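Local coordinates for fusion protein of Nuclear RNA export factor 2 and Protein panoramix (Drosophila melanogaster, PDB 6IEW) that acts with Panoramix, Piwi and Nxt1 in the ovary to silence transposons co-transcriptionally, its UBA-like TAP-C domain providing the docking surface for Panoramix, at residues Glu31-Asp34 against Arg39-Lys42; Leu43-Asn48 against Ala79-Val84. All blocks are in the same frame, centred on the assembly; numbering follows the deposited sequence.

Helix 37-49 of the Nxf2 TAP-C domain takes part in both contacts. Interaction 1 lies within that domain, where the turn ending helix 23-32 packs on residues 39-42; interaction 2 joins the next stretch of the same helix, 43-48, to the Panoramix helix 70-93, which the engineered fusion attaches to the domain. Their centres are about 11 Å apart. Direct contacts tie them together: Glu32 OE1 forms a salt bridge with Lys47 NZ at 2.9 Å, and Leu41 CD1 packs on Val84 CG1 at 3.6 Å. Helix 37-49 thus lies between helix 23-32 with its closing turn and the Panoramix helix, and both of its segments touch each of them.

Interaction 1 (Glu31-Asp34 against Arg39-Lys42); sequences EEAD and RALK
The methyl of Ala33 rests on the backbone of Ala40, its CB 3.6 Å from Ala40 N. The two alanine side chains also meet, CB to CB at 3.9 Å, and the CB of Arg39 flanks the same methyl at 4.1 Å. With such small groups at the join, the end of helix 23-32 can come close to helix 37-49: the CA atoms of Ala33 and Ala40 are 5.1 Å apart. Beside this apolar patch the Arg39 side chain reaches over to the backbone of the turn. Its NH2 gives a weak hydrogen bond to Ala33 O, 3.0 Å long and bent to 130° at the hydrogen, and this oxygen lies obliquely to the guanidinium. In contrast, Asp34 CB approaches the edge of the group, near its plane. A bend at chi3 (-55°) turns the arginine chain toward the carbonyl. One water, also in the guanidinium plane, accepts a bond from Arg39 NH2 at 2.7 Å and donates to Asp34 O, so a single nitrogen is linked to two successive carbonyls of the turn. The turn is a Schellman motif: Asp34, with positive phi (57°), is the C-prime residue, Trp35 N bonds to Val30 O and Asp34 N to Glu31 O. This reversal ends helix 23-32 within the UBA-like helical domain and places Ala33 O where Arg39 can meet it. Asp34 OD2 remains 4.2 Å from Arg39 NH2, beyond a salt bridge, though the opposite charges probably add some attraction. Farther out, Asp36 OD2 accepts a hydrogen bond from Arg39 N, near the start of helix 37-49. Behind the alanine contact, Phe15 of helix 4-19 packs against Ala40.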
# COMPACT_ATOMS: atom_id res chain seq x y z
N GLU A 31 3.35 -3.23 -9.04
CA GLU A 31 3.82 -3.42 -10.41
C GLU A 31 3.39 -2.28 -11.31
O GLU A 31 4.16 -1.83 -12.16
CB GLU A 31 3.35 -4.78 -10.95
CG GLU A 31 4.04 -5.96 -10.30
CD GLU A 31 3.76 -7.28 -10.98
OE1 GLU A 31 2.83 -7.35 -11.82
OE2 GLU A 31 4.47 -8.26 -10.68
N GLU A 32 2.16 -1.78 -11.14
CA GLU A 32 1.70 -0.67 -11.96
C GLU A 32 2.50 0.60 -11.70
O GLU A 32 2.69 1.42 -12.61
CB GLU A 32 0.20 -0.43 -11.74
CG GLU A 32 -0.42 0.62 -12.67
CD GLU A 32 -1.91 0.81 -12.44
OE1 GLU A 32 -2.58 -0.16 -12.03
OE2 GLU A 32 -2.40 1.94 -12.65
N ALA A 33 3.00 0.77 -10.48
CA ALA A 33 3.82 1.92 -10.11
C ALA A 33 5.30 1.70 -10.39
O ALA A 33 6.12 2.51 -9.96
CB ALA A 33 3.60 2.28 -8.64
N ASP A 34 5.64 0.63 -11.10
CA ASP A 34 7.02 0.31 -11.46
C ASP A 34 7.92 0.21 -10.23
O ASP A 34 9.05 0.70 -10.23
CB ASP A 34 7.60 1.28 -12.49
CG ASP A 34 8.85 0.73 -13.15
OD1 ASP A 34 8.96 -0.51 -13.27
OD2 ASP A 34 9.74 1.53 -13.52
N ARG A 39 5.47 6.16 -5.27
CA ARG A 39 4.48 6.19 -6.34
C ARG A 39 3.37 5.17 -6.10
O ARG A 39 2.21 5.43 -6.43
CB ARG A 39 5.14 5.97 -7.70
CG ARG A 39 6.02 7.13 -8.13
CD ARG A 39 6.20 7.18 -9.64
NE ARG A 39 6.70 5.92 -10.18
CZ ARG A 39 7.99 5.59 -10.23
NH1 ARG A 39 8.91 6.41 -9.75
NH2 ARG A 39 8.36 4.42 -10.74
N ALA A 40 3.71 4.02 -5.52
CA ALA A 40 2.70 3.01 -5.23
C ALA A 40 1.70 3.50 -4.19
O ALA A 40 0.50 3.26 -4.32
CB ALA A 40 3.36 1.70 -4.79
N LEU A 41 2.19 4.18 -3.15
CA LEU A 41 1.28 4.72 -2.14
C LEU A 41 0.34 5.75 -2.76
O LEU A 41 -0.87 5.73 -2.50
CB LEU A 41 2.08 5.33 -0.99
CG LEU A 41 2.90 4.33 -0.17
CD1 LEU A 41 3.76 5.06 0.84
CD2 LEU A 41 2.00 3.32 0.53
N LYS A 42 0.88 6.65 -3.58
CA LYS A 42 0.04 7.63 -4.26
C LYS A 42 -0.97 6.95 -5.17
O LYS A 42 -2.13 7.38 -5.26
CB LYS A 42 0.90 8.60 -5.07
CG LYS A 42 1.80 9.50 -4.25
CD LYS A 42 2.59 10.43 -5.15
CE LYS A 42 3.46 11.37 -4.34
NZ LYS A 42 4.27 12.26 -5.23
O HOH W 1 10.64 3.02 -10.66

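Interaction 2 (Leu43-Asn48 against Ala79-Val84); sequences LFIQKN and ARAELV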
# COMPACT_ATOMS: atom_id res chain seq x y z
N LEU A 43 -0.54 5.91 -5.87
CA LEU A 43 -1.45 5.20 -6.77
C LEU A 43 -2.56 4.51 -5.99
O LEU A 43 -3.72 4.51 -6.43
CB LEU A 43 -0.65 4.19 -7.60
CG LEU A 43 -1.46 3.36 -8.60
CD1 LEU A 43 -2.20 4.26 -9.58
CD2 LEU A 43 -0.55 2.40 -9.34
N PHE A 44 -2.24 3.93 -4.84
CA PHE A 44 -3.27 3.34 -3.98
C PHE A 44 -4.31 4.37 -3.58
O PHE A 44 -5.52 4.12 -3.64
CB PHE A 44 -2.62 2.71 -2.74
CG PHE A 44 -3.58 2.49 -1.61
CD1 PHE A 44 -4.71 1.69 -1.77
CD2 PHE A 44 -3.35 3.07 -0.37
CE1 PHE A 44 -5.59 1.49 -0.72
CE2 PHE A 44 -4.23 2.87 0.68
CZ PHE A 44 -5.35 2.08 0.51
N ILE A 45 -3.85 5.55 -3.16
CA ILE A 45 -4.78 6.60 -2.73
C ILE A 45 -5.68 7.03 -3.88
O ILE A 45 -6.89 7.24 -3.69
CB ILE A 45 -4.00 7.77 -2.10
CG1 ILE A 45 -3.39 7.32 -0.78
CG2 ILE A 45 -4.90 8.98 -1.92
CD1 ILE A 45 -2.27 8.21 -0.31
N GLN A 46 -5.12 7.15 -5.08
CA GLN A 46 -5.93 7.55 -6.23
C GLN A 46 -6.94 6.47 -6.59
O GLN A 46 -8.12 6.75 -6.79
CB GLN A 46 -5.02 7.86 -7.42
CG GLN A 46 -5.79 8.35 -8.64
CD GLN A 46 -6.48 9.67 -8.38
OE1 GLN A 46 -5.86 10.63 -7.92
NE2 GLN A 46 -7.78 9.72 -8.65
N LYS A 47 -6.48 5.21 -6.69
CA LYS A 47 -7.39 4.11 -6.98
C LYS A 47 -8.49 4.01 -5.93
O LYS A 47 -9.65 3.76 -6.26
CB LYS A 47 -6.61 2.80 -7.05
CG LYS A 47 -5.74 2.64 -8.28
CD LYS A 47 -4.86 1.40 -8.14
CE LYS A 47 -4.11 1.06 -9.42
NZ LYS A 47 -4.93 0.26 -10.36
N ASN A 48 -8.14 4.23 -4.67
CA ASN A 48 -9.14 4.18 -3.61
C ASN A 48 -10.21 5.24 -3.82
O ASN A 48 -11.41 4.95 -3.70
CB ASN A 48 -8.46 4.35 -2.25
CG ASN A 48 -9.44 4.26 -1.10
OD1 ASN A 48 -9.86 3.16 -0.73
ND2 ASN A 48 -9.79 5.40 -0.53
N ALA A 79 -5.15 6.46 5.71
CA ALA A 79 -4.48 7.34 6.66
C ALA A 79 -3.02 6.95 6.84
O ALA A 79 -2.14 7.82 6.93
CB ALA A 79 -5.21 7.31 8.00
N ARG A 80 -2.74 5.64 6.92
CA ARG A 80 -1.36 5.19 7.05
C ARG A 80 -0.55 5.54 5.81
O ARG A 80 0.59 6.02 5.91
CB ARG A 80 -1.32 3.69 7.32
CG ARG A 80 -1.74 3.31 8.73
CD ARG A 80 -2.01 1.82 8.88
NE ARG A 80 -0.86 0.98 8.57
CZ ARG A 80 -0.00 0.52 9.48
NH1 ARG A 80 -0.16 0.82 10.77
NH2 ARG A 80 1.01 -0.25 9.11
N ALA A 81 -1.12 5.31 4.62
CA ALA A 81 -0.42 5.64 3.39
C ALA A 81 -0.16 7.14 3.29
O ALA A 81 0.93 7.56 2.90
CB ALA A 81 -1.22 5.15 2.19
N GLU A 82 -1.14 7.95 3.67
CA GLU A 82 -0.97 9.40 3.60
C GLU A 82 0.07 9.88 4.61
O GLU A 82 0.83 10.81 4.32
CB GLU A 82 -2.31 10.11 3.81
CG GLU A 82 -3.23 9.99 2.61
CD GLU A 82 -4.60 10.58 2.87
OE1 GLU A 82 -4.96 10.75 4.05
OE2 GLU A 82 -5.32 10.87 1.88
N LEU A 83 0.13 9.27 5.80
CA LEU A 83 1.13 9.68 6.78
C LEU A 83 2.54 9.34 6.30
O LEU A 83 3.47 10.13 6.48
CB LEU A 83 0.86 9.04 8.14
CG LEU A 83 1.75 9.56 9.28
CD1 LEU A 83 1.33 10.97 9.69
CD2 LEU A 83 1.74 8.61 10.47
N VAL A 84 2.72 8.16 5.69
CA VAL A 84 4.03 7.79 5.19
C VAL A 84 4.46 8.73 4.07
O VAL A 84 5.63 9.13 3.99
CB VAL A 84 4.05 6.31 4.75
CG1 VAL A 84 5.33 5.99 3.99
CG2 VAL A 84 3.92 5.41 5.97
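Ile45 of the Nxf2 TAP-C domain reaches across to Ala81 and Glu82 of the Panoramix part of the fusion. From its CB, which points at the opposing helix, the side chain divides: CG2 stands anti to the backbone N, while CG1 lies anti to the carbonyl carbon (chi1 -69°) and carries the branch that makes the contact. The chain then extends through CG1 (chi2 161°) to CD1, and this terminal methyl does the touching. It meets Glu82 CG at 3.6 Å and Ala81 CB at 4.1 Å, lodging against both neighbours on helix 70-93. The Ile45 and Glu82 side chains cross at a slant, and the glutamate contributes the aliphatic base of its chain to the meeting. Phe44 meets the same alanine from another direction. Ala81 CB comes to the edge of the phenyl ring, near its plane, at 3.9 Å from Phe44 CD2, so the methyl does not sit over a ring face. Ala77 and Val78 of the Panoramix helix also pack on Phe44, and Leu21 and Phe58 touch it from loops of the TAP-C domain. The two helical segments run roughly antiparallel, with 141° between their directions, and their axes pass 10.2 Å apart. The nearest CA atoms across the two segments are those of Ile45 and Ala81, 7.6 Å apart. Beyond the apolar contact, Asn48 OD1 accepts a hydrogen bond from Arg74 NH1, and Arg80 forms a salt bridge with Glu17 of helix 4-19. In this fusion, the Nxf2-interacting region of Panoramix meets the domain here through methyl, methylene and ring-edge contacts, which suggests that burial of apolar surface contributes most to this stretch of the interface, with polar bonds placed around it.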